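Local atomic coordinates of ABC-type branched-chain amino acid transport systems periplasmic component-like protein (Thermomonospora curvata, PDB entry 4N03), a protein that probably binds fatty acids such as palmitic acid as the extracytoplasmic substrate-binding component of an ABC transporter. Residues A[59-64]-A[75-80]; A[172-177]-A[216-221]. One frame throughout, in Å; residues are numbered along the deposited sequence.

In the fold
Contacts 1 and 2 are both helix-on-sheet packings, one in each lobe of a two-lobed fold consistent with the leucine-binding protein family. Contact 1 sits at an outer strand of the four-stranded parallel sheet, contact 2 on strand 170-176 of the seven-stranded mixed sheet. Their centres are 41 Å apart on opposite sides of the chain's centre, and their nearest atoms stay about 17 Å apart. Palmitic acid lies between the lobes, about 14 Å from the side chain of Val-174, so contact 2 is not part of the immediate ligand shell. The lobes meet near the strand ends, where Phe-176 touches Tyr-46 and Tyr-84. Beside contact 1, the disulfide Cys-71 to Cys-329 ties the connecting loop to helix 309-330.

Contact 1 of 2, residues A[59-64]-A[75-80]; sequences LYYEEV and IEAVVR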
ATOM      1  N   LEU A  59      15.936   7.083  -2.624  1.00 13.83           N
ATOM      2  CA  LEU A  59      16.616   7.690  -1.500  1.00 15.35           C
ATOM      3  C   LEU A  59      17.299   6.644  -0.637  1.00 14.51           C
ATOM      4  O   LEU A  59      18.503   6.776  -0.304  1.00 15.59           O
ATOM      5  CB  LEU A  59      15.615   8.479  -0.654  1.00 15.48           C
ATOM      6  CG  LEU A  59      16.212   9.126   0.605  1.00 16.06           C
ATOM      7  CD1 LEU A  59      17.268  10.163   0.370  1.00 18.87           C
ATOM      8  CD2 LEU A  59      15.089   9.693   1.457  1.00 17.54           C
ATOM      9  N   TYR A  60      16.566   5.595  -0.293  1.00 13.95           N
ATOM     10  CA  TYR A  60      17.129   4.518   0.508  1.00 14.31           C
ATOM     11  C   TYR A  60      18.355   3.886  -0.216  1.00 14.70           C
ATOM     12  O   TYR A  60      19.410   3.679   0.379  1.00 15.51           O
ATOM     13  CB  TYR A  60      16.042   3.439   0.792  1.00 13.26           C
ATOM     14  CG  TYR A  60      16.383   2.554   1.972  1.00 13.95           C
ATOM     15  CD1 TYR A  60      17.323   1.520   1.865  1.00 15.15           C
ATOM     16  CD2 TYR A  60      15.791   2.749   3.205  1.00 15.13           C
ATOM     17  CE1 TYR A  60      17.653   0.748   2.982  1.00 14.55           C
ATOM     18  CE2 TYR A  60      16.121   2.014   4.305  1.00 17.02           C
ATOM     19  CZ  TYR A  60      17.039   0.985   4.186  1.00 17.00           C
ATOM     20  OH  TYR A  60      17.369   0.270   5.300  1.00 20.05           O
ATOM     21  N   TYR A  61      18.193   3.543  -1.491  1.00 13.18           N
ATOM     22  CA  TYR A  61      19.258   2.860  -2.215  1.00 14.18           C
ATOM     23  C   TYR A  61      20.472   3.788  -2.346  1.00 15.28           C
ATOM     24  O   TYR A  61      21.594   3.308  -2.259  1.00 17.07           O
ATOM     25  CB  TYR A  61      18.815   2.370  -3.591  1.00 13.37           C
ATOM     26  CG  TYR A  61      17.632   1.422  -3.548  1.00 12.68           C
ATOM     27  CD1 TYR A  61      17.506   0.469  -2.547  1.00 11.80           C
ATOM     28  CD2 TYR A  61      16.613   1.522  -4.456  1.00 12.39           C
ATOM     29  CE1 TYR A  61      16.418  -0.368  -2.475  1.00 11.63           C
ATOM     30  CE2 TYR A  61      15.504   0.657  -4.392  1.00 12.15           C
ATOM     31  CZ  TYR A  61      15.405  -0.265  -3.385  1.00 10.86           C
ATOM     32  OH  TYR A  61      14.321  -1.096  -3.233  1.00 11.92           O
ATOM     33  N   GLU A  62      20.265   5.078  -2.574  1.00 15.00           N
ATOM     34  CA  GLU A  62      21.390   6.030  -2.589  1.00 15.56           C
ATOM     35  C   GLU A  62      22.120   6.007  -1.241  1.00 16.98           C
ATOM     36  O   GLU A  62      23.382   6.064  -1.213  1.00 19.52           O
ATOM     37  CB  GLU A  62      20.890   7.431  -2.932  1.00 18.35           C
ATOM     38  CG  GLU A  62      21.908   8.554  -2.721  1.00 24.22           C
ATOM     39  CD  GLU A  62      21.273   9.941  -2.867  1.00 31.24           C
ATOM     40  OE1 GLU A  62      21.190  10.425  -4.018  1.00 43.62           O
ATOM     41  OE2 GLU A  62      20.854  10.539  -1.824  1.00 37.13           O
ATOM     42  N   GLU A  63      21.429   6.092  -0.127  1.00 17.02           N
ATOM     43  CA  GLU A  63      22.054   6.030   1.196  1.00 19.16           C
ATOM     44  C   GLU A  63      22.875   4.748   1.372  1.00 17.60           C
ATOM     45  O   GLU A  63      23.997   4.784   1.882  1.00 20.84           O
ATOM     46  CB  GLU A  63      21.002   6.127   2.300  1.00 18.29           C
ATOM     47  CG  GLU A  63      20.348   7.497   2.347  1.00 18.10           C
ATOM     48  CD  GLU A  63      19.101   7.569   3.217  1.00 19.36           C
ATOM     49  OE1 GLU A  63      18.532   6.512   3.626  1.00 20.83           O
ATOM     50  OE2 GLU A  63      18.661   8.733   3.473  1.00 21.35           O
ATOM     51  N   VAL A  64      22.318   3.613   0.930  1.00 16.99           N
ATOM     52  CA  VAL A  64      23.029   2.360   0.964  1.00 18.31           C
ATOM     53  C   VAL A  64      24.275   2.377   0.091  1.00 17.43           C
ATOM     54  O   VAL A  64      25.377   1.931   0.532  1.00 20.87           O
ATOM     55  CB  VAL A  64      22.098   1.180   0.543  1.00 18.27           C
ATOM     56  CG1 VAL A  64      22.918  -0.067   0.334  1.00 18.83           C
ATOM     57  CG2 VAL A  64      21.031   0.944   1.598  1.00 17.76           C
ATOM     58  N   ILE A  75      23.484  -0.809  -5.738  1.00 16.23           N
ATOM     59  CA  ILE A  75      22.088  -1.093  -6.084  1.00 15.19           C
ATOM     60  C   ILE A  75      21.650  -0.119  -7.175  1.00 16.88           C
ATOM     61  O   ILE A  75      21.825   1.100  -7.028  1.00 18.89           O
ATOM     62  CB  ILE A  75      21.183  -0.958  -4.847  1.00 17.60           C
ATOM     63  CG1 ILE A  75      21.547  -2.027  -3.817  1.00 18.24           C
ATOM     64  CG2 ILE A  75      19.715  -1.074  -5.253  1.00 16.75           C
ATOM     65  CD1 ILE A  75      20.802  -1.921  -2.510  1.00 20.55           C
ATOM     66  N   GLU A  76      21.119  -0.643  -8.277  1.00 16.52           N
ATOM     67  CA  GLU A  76      20.567   0.122  -9.397  0.60 17.67           C
ATOM     68  C   GLU A  76      19.105  -0.274  -9.561  1.00 17.68           C
ATOM     69  O   GLU A  76      18.824  -1.428  -9.904  1.00 19.74           O
ATOM     70  CB  GLU A  76      21.289  -0.259 -10.705  0.60 20.75           C
ATOM     71  CG  GLU A  76      20.737   0.341 -12.004  0.60 23.02           C
ATOM     72  CD  GLU A  76      21.354  -0.263 -13.262  0.60 30.26           C
ATOM     73  OE1 GLU A  76      22.576  -0.526 -13.267  0.60 42.53           O
ATOM     74  OE2 GLU A  76      20.628  -0.465 -14.259  0.60 36.84           O
ATOM     75  N   ALA A  77      18.214   0.666  -9.377  1.00 15.45           N
ATOM     76  CA  ALA A  77      16.790   0.424  -9.535  1.00 15.27           C
ATOM     77  C   ALA A  77      16.306   0.967 -10.858  1.00 14.76           C
ATOM     78  O   ALA A  77      16.513   2.170 -11.133  1.00 20.56           O
ATOM     79  CB  ALA A  77      16.012   1.086  -8.424  1.00 18.92           C
ATOM     80  N   VAL A  78      15.786   0.096 -11.703  1.00 13.25           N
ATOM     81  CA  VAL A  78      15.197   0.495 -12.961  0.60 12.71           C
ATOM     82  C   VAL A  78      13.702   0.644 -12.790  1.00 13.78           C
ATOM     83  O   VAL A  78      13.069  -0.147 -12.106  1.00 16.78           O
ATOM     84  CB  VAL A  78      15.523  -0.451 -14.124  0.60 16.74           C
ATOM     85  CG1 VAL A  78      17.022  -0.594 -14.265  0.60 18.61           C
ATOM     86  CG2 VAL A  78      14.905  -1.811 -13.964  0.60 17.23           C
ATOM     87  N   VAL A  79      13.191   1.734 -13.349  1.00 14.29           N
ATOM     88  CA  VAL A  79      11.834   2.166 -13.087  1.00 13.92           C
ATOM     89  C   VAL A  79      11.017   2.136 -14.342  1.00 15.46           C
ATOM     90  O   VAL A  79      11.403   2.749 -15.335  1.00 19.04           O
ATOM     91  CB  VAL A  79      11.770   3.585 -12.467  1.00 15.96           C
ATOM     92  CG1 VAL A  79      10.345   4.041 -12.269  1.00 16.66           C
ATOM     93  CG2 VAL A  79      12.537   3.627 -11.177  1.00 15.48           C
ATOM     94  N   ARG A  80       9.864   1.458 -14.277  1.00 14.21           N
ATOM     95  CA  ARG A  80       8.882   1.423 -15.354  0.60 15.21           C
ATOM     96  C   ARG A  80       7.515   1.894 -14.859  1.00 13.34           C
ATOM     97  O   ARG A  80       7.125   1.637 -13.725  1.00 13.99           O
ATOM     98  CB  ARG A  80       8.729   0.035 -15.953  0.60 18.00           C
ATOM     99  CG  ARG A  80       9.897  -0.417 -16.807  0.60 22.34           C
ATOM    100  CD  ARG A  80       9.879   0.263 -18.160  0.60 24.61           C
ATOM    101  NE  ARG A  80      10.901  -0.324 -19.007  0.60 28.86           N
ATOM    102  CZ  ARG A  80      12.186  -0.027 -18.929  0.60 26.25           C
ATOM    103  NH1 ARG A  80      12.606   0.886 -18.068  0.60 24.37           N
ATOM    104  NH2 ARG A  80      13.035  -0.637 -19.732  0.60 30.00           N
TER
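With CG of Tyr-61 anti to the carbonyl carbon (chi1 -58°), the phenol ring reaches from helix 47-66 to strand 74-81, where Ile-75 presents CG2 anti to its own backbone N. This methyl lies over one face of the ring, 4.0 Å from the Tyr-61 ring centroid and displaced toward the rim, in a CH-pi contact; the ring atom nearest this methyl is Tyr-61 CG, 3.7 Å from Ile-75 CG2. The two side chains cross at about a right angle. CD1, at the end of Ile-75, meets Val-64 CG1 at 4.0 Å. On the strand's next inward-facing residue, Ala-77 CB approaches the ring obliquely, 4.0 Å from Tyr-61 CD2. Leu-36 of the adjoining strand and Val-321 of helix 309-330 also touch Tyr-61, while its OH is hydrogen-bonded to Gln-57 one helical turn back. Replacing Tyr-61 with an alanine would probably leave a gap above Ile-75 and Ala-77 and deprive Gln-57 of its phenol partner. Entirely apolar across the two segments, the contact joins the helix of a beta-alpha-beta unit to its second strand through shape and dispersion, the tyrosine's polar end being satisfied within its own helix.

Contact 2 of 2, residues A[172-177]-A[216-221]; sequences GHVYFE and AALAKE
The flat group at this interface is the peptide joining Gly-172 to His-173: a methyl of Leu-218, CD2, sits above its plane at the CA-C end, 4.0 Å from Gly-172 C. The ring of Tyr-175 stays clear of the helix and has His-173 O in plane at its edge. Leu-218 makes its closest approach at the alpha carbon, with CD2 3.7 Å from Gly-172 CA. A CB modelled on Gly-172 would point at the helix and fall 2.3 Å from Leu-218 CD2, a clash, so the missing side chain is what lets the leucine rest directly on the strand's backbone. Leu-218 CG stands anti to the carbonyl carbon (chi1 -68°), and the fork beyond it divides the work: CD2 covers the glycine while CD1 meets Val-174 CG2 at 4.1 Å, the two side chains crossing at about a right angle. Ile-226 of strand 225-229 also touches Leu-218, and Ile-204 and Leu-228 touch Val-174. His-173 points away from helix 212-220 and is hydrogen-bonded through NE2 to Ser-229, with Leu-185 of helix 179-195 against it. Three residues after Leu-218, Glu-221 forms a salt bridge with Lys-170, near the start of the strand. Between the two segments themselves the contact is wholly apolar, joining the helix to this lobe's central sheet by one leucine, one methyl on the glycine backbone and the other against Val-174.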
ATOM      1  N   GLY A 172     -22.625   2.440   2.555  1.00 10.25           N
ATOM      2  CA  GLY A 172     -22.477   2.462   1.113  1.00 10.30           C
ATOM      3  C   GLY A 172     -21.043   2.409   0.734  1.00 10.24           C
ATOM      4  O   GLY A 172     -20.313   3.346   1.085  1.00 14.35           O
ATOM      5  N   HIS A 173     -20.620   1.397  -0.018  1.00  9.47           N
ATOM      6  CA  HIS A 173     -19.210   1.219  -0.349  1.00  9.32           C
ATOM      7  C   HIS A 173     -19.009   1.353  -1.834  1.00  9.71           C
ATOM      8  O   HIS A 173     -19.490   0.556  -2.639  1.00 10.15           O
ATOM      9  CB  HIS A 173     -18.750  -0.146   0.165  1.00  9.55           C
ATOM     10  CG  HIS A 173     -17.260  -0.291   0.210  1.00  9.47           C
ATOM     11  ND1 HIS A 173     -16.665  -1.261   0.966  1.00 10.18           N
ATOM     12  CD2 HIS A 173     -16.263   0.417  -0.404  1.00  9.26           C
ATOM     13  CE1 HIS A 173     -15.356  -1.161   0.808  1.00  9.24           C
ATOM     14  NE2 HIS A 173     -15.085  -0.149  -0.013  1.00  9.56           N
ATOM     15  N   VAL A 174     -18.324   2.428  -2.220  1.00  9.50           N
ATOM     16  CA  VAL A 174     -17.931   2.702  -3.580  1.00  9.86           C
ATOM     17  C   VAL A 174     -16.578   2.082  -3.778  1.00  9.10           C
ATOM     18  O   VAL A 174     -15.638   2.424  -3.013  1.00  9.86           O
ATOM     19  CB  VAL A 174     -17.862   4.232  -3.825  1.00 10.18           C
ATOM     20  CG1 VAL A 174     -17.357   4.534  -5.232  1.00 12.08           C
ATOM     21  CG2 VAL A 174     -19.211   4.906  -3.597  1.00 11.26           C
ATOM     22  N   TYR A 175     -16.382   1.203  -4.767  1.00  9.87           N
ATOM     23  CA  TYR A 175     -15.143   0.424  -4.813  1.00  9.31           C
ATOM     24  C   TYR A 175     -14.677   0.187  -6.216  1.00  9.52           C
ATOM     25  O   TYR A 175     -15.505  -0.162  -7.110  1.00  9.77           O
ATOM     26  CB  TYR A 175     -15.363  -0.924  -4.029  1.00  9.72           C
ATOM     27  CG  TYR A 175     -16.313  -1.896  -4.712  1.00  9.43           C
ATOM     28  CD1 TYR A 175     -17.687  -1.798  -4.575  1.00 10.28           C
ATOM     29  CD2 TYR A 175     -15.805  -2.868  -5.549  1.00  9.67           C
ATOM     30  CE1 TYR A 175     -18.545  -2.677  -5.273  1.00 10.82           C
ATOM     31  CE2 TYR A 175     -16.671  -3.744  -6.229  1.00 10.78           C
ATOM     32  CZ  TYR A 175     -18.020  -3.627  -6.099  1.00 10.88           C
ATOM     33  OH  TYR A 175     -18.859  -4.478  -6.836  1.00 12.05           O
ATOM     34  N   PHE A 176     -13.363   0.215  -6.435  1.00  9.67           N
ATOM     35  CA  PHE A 176     -12.776  -0.195  -7.670  1.00  9.06           C
ATOM     36  C   PHE A 176     -13.040  -1.699  -7.841  1.00  9.58           C
ATOM     37  O   PHE A 176     -12.631  -2.516  -7.044  1.00 10.28           O
ATOM     38  CB  PHE A 176     -11.266   0.034  -7.683  1.00  9.60           C
ATOM     39  CG  PHE A 176     -10.759   1.429  -7.967  1.00  9.54           C
ATOM     40  CD1 PHE A 176     -11.557   2.464  -8.322  1.00  9.95           C
ATOM     41  CD2 PHE A 176      -9.399   1.653  -7.904  1.00 10.44           C
ATOM     42  CE1 PHE A 176     -11.013   3.714  -8.619  1.00 10.65           C
ATOM     43  CE2 PHE A 176      -8.834   2.895  -8.174  1.00 10.91           C
ATOM     44  CZ  PHE A 176      -9.648   3.910  -8.512  1.00 10.22           C
ATOM     45  N   GLU A 177     -13.663  -2.065  -8.949  1.00 10.18           N
ATOM     46  CA  GLU A 177     -13.947  -3.449  -9.263  0.60 10.60           C
ATOM     47  C   GLU A 177     -12.660  -4.280  -9.250  1.00 11.10           C
ATOM     48  O   GLU A 177     -11.577  -3.832  -9.672  1.00 10.73           O
ATOM     49  CB  GLU A 177     -14.677  -3.525 -10.631  0.60 12.77           C
ATOM     50  CG  GLU A 177     -13.873  -3.014 -11.821  0.60 13.14           C
ATOM     51  CD  GLU A 177     -14.425  -3.278 -13.204  0.60 15.53           C
ATOM     52  OE1 GLU A 177     -15.604  -3.559 -13.375  0.60 15.80           O
ATOM     53  OE2 GLU A 177     -13.623  -3.203 -14.156  0.60 18.42           O
ATOM     54  N   ALA A 216     -25.361  10.590  -5.761  1.00 13.81           N
ATOM     55  CA  ALA A 216     -26.813  10.575  -5.890  1.00 15.63           C
ATOM     56  C   ALA A 216     -27.376   9.224  -5.424  1.00 14.45           C
ATOM     57  O   ALA A 216     -28.408   9.156  -4.741  1.00 15.72           O
ATOM     58  CB  ALA A 216     -27.243  10.837  -7.340  1.00 16.49           C
ATOM     59  N   ALA A 217     -26.708   8.140  -5.812  1.00 13.37           N
ATOM     60  CA  ALA A 217     -27.182   6.821  -5.429  1.00 14.40           C
ATOM     61  C   ALA A 217     -27.065   6.601  -3.915  1.00 14.42           C
ATOM     62  O   ALA A 217     -27.970   6.045  -3.292  1.00 15.94           O
ATOM     63  CB  ALA A 217     -26.416   5.752  -6.184  1.00 15.40           C
ATOM     64  N   LEU A 218     -25.944   7.026  -3.317  1.00 13.65           N
ATOM     65  CA  LEU A 218     -25.767   6.944  -1.878  1.00 14.63           C
ATOM     66  C   LEU A 218     -26.864   7.690  -1.116  1.00 14.93           C
ATOM     67  O   LEU A 218     -27.369   7.223  -0.092  1.00 14.81           O
ATOM     68  CB  LEU A 218     -24.385   7.476  -1.479  1.00 12.75           C
ATOM     69  CG  LEU A 218     -23.218   6.620  -1.941  1.00 12.09           C
ATOM     70  CD1 LEU A 218     -21.956   7.431  -1.911  1.00 12.82           C
ATOM     71  CD2 LEU A 218     -23.063   5.396  -1.065  1.00 13.08           C
ATOM     72  N   ALA A 219     -27.219   8.876  -1.594  1.00 14.79           N
ATOM     73  CA  ALA A 219     -28.254   9.666  -0.980  1.00 16.10           C
ATOM     74  C   ALA A 219     -29.613   8.968  -1.134  1.00 16.89           C
ATOM     75  O   ALA A 219     -30.396   8.911  -0.185  1.00 17.67           O
ATOM     76  CB  ALA A 219     -28.271  11.044  -1.598  1.00 17.47           C
ATOM     77  N   LYS A 220     -29.899   8.453  -2.319  1.00 17.74           N
ATOM     78  CA  LYS A 220     -31.175   7.760  -2.540  1.00 17.49           C
ATOM     79  C   LYS A 220     -31.349   6.575  -1.611  1.00 17.53           C
ATOM     80  O   LYS A 220     -32.460   6.288  -1.112  1.00 20.65           O
ATOM     81  CB  LYS A 220     -31.265   7.314  -3.988  1.00 20.31           C
ATOM     82  CG  LYS A 220     -32.553   6.612  -4.345  1.00 23.44           C
ATOM     83  CD  LYS A 220     -32.700   6.426  -5.848  1.00 30.37           C
ATOM     84  CE  LYS A 220     -34.123   6.004  -6.207  1.00 33.32           C
ATOM     85  NZ  LYS A 220     -34.293   5.980  -7.686  1.00 39.92           N
ATOM     86  N   GLU A 221     -30.262   5.867  -1.369  1.00 16.45           N
ATOM     87  CA  GLU A 221     -30.248   4.746  -0.452  1.00 16.81           C
ATOM     88  C   GLU A 221     -30.236   5.113   1.016  1.00 16.17           C
ATOM     89  O   GLU A 221     -30.351   4.206   1.891  1.00 18.12           O
ATOM     90  CB  GLU A 221     -29.087   3.846  -0.778  1.00 18.06           C
ATOM     91  CG  GLU A 221     -29.310   2.979  -1.968  1.00 21.60           C
ATOM     92  CD  GLU A 221     -30.202   1.764  -1.683  1.00 25.93           C
ATOM     93  OE1 GLU A 221     -30.198   1.157  -0.588  1.00 30.51           O
ATOM     94  OE2 GLU A 221     -30.860   1.377  -2.607  1.00 30.57           O
TER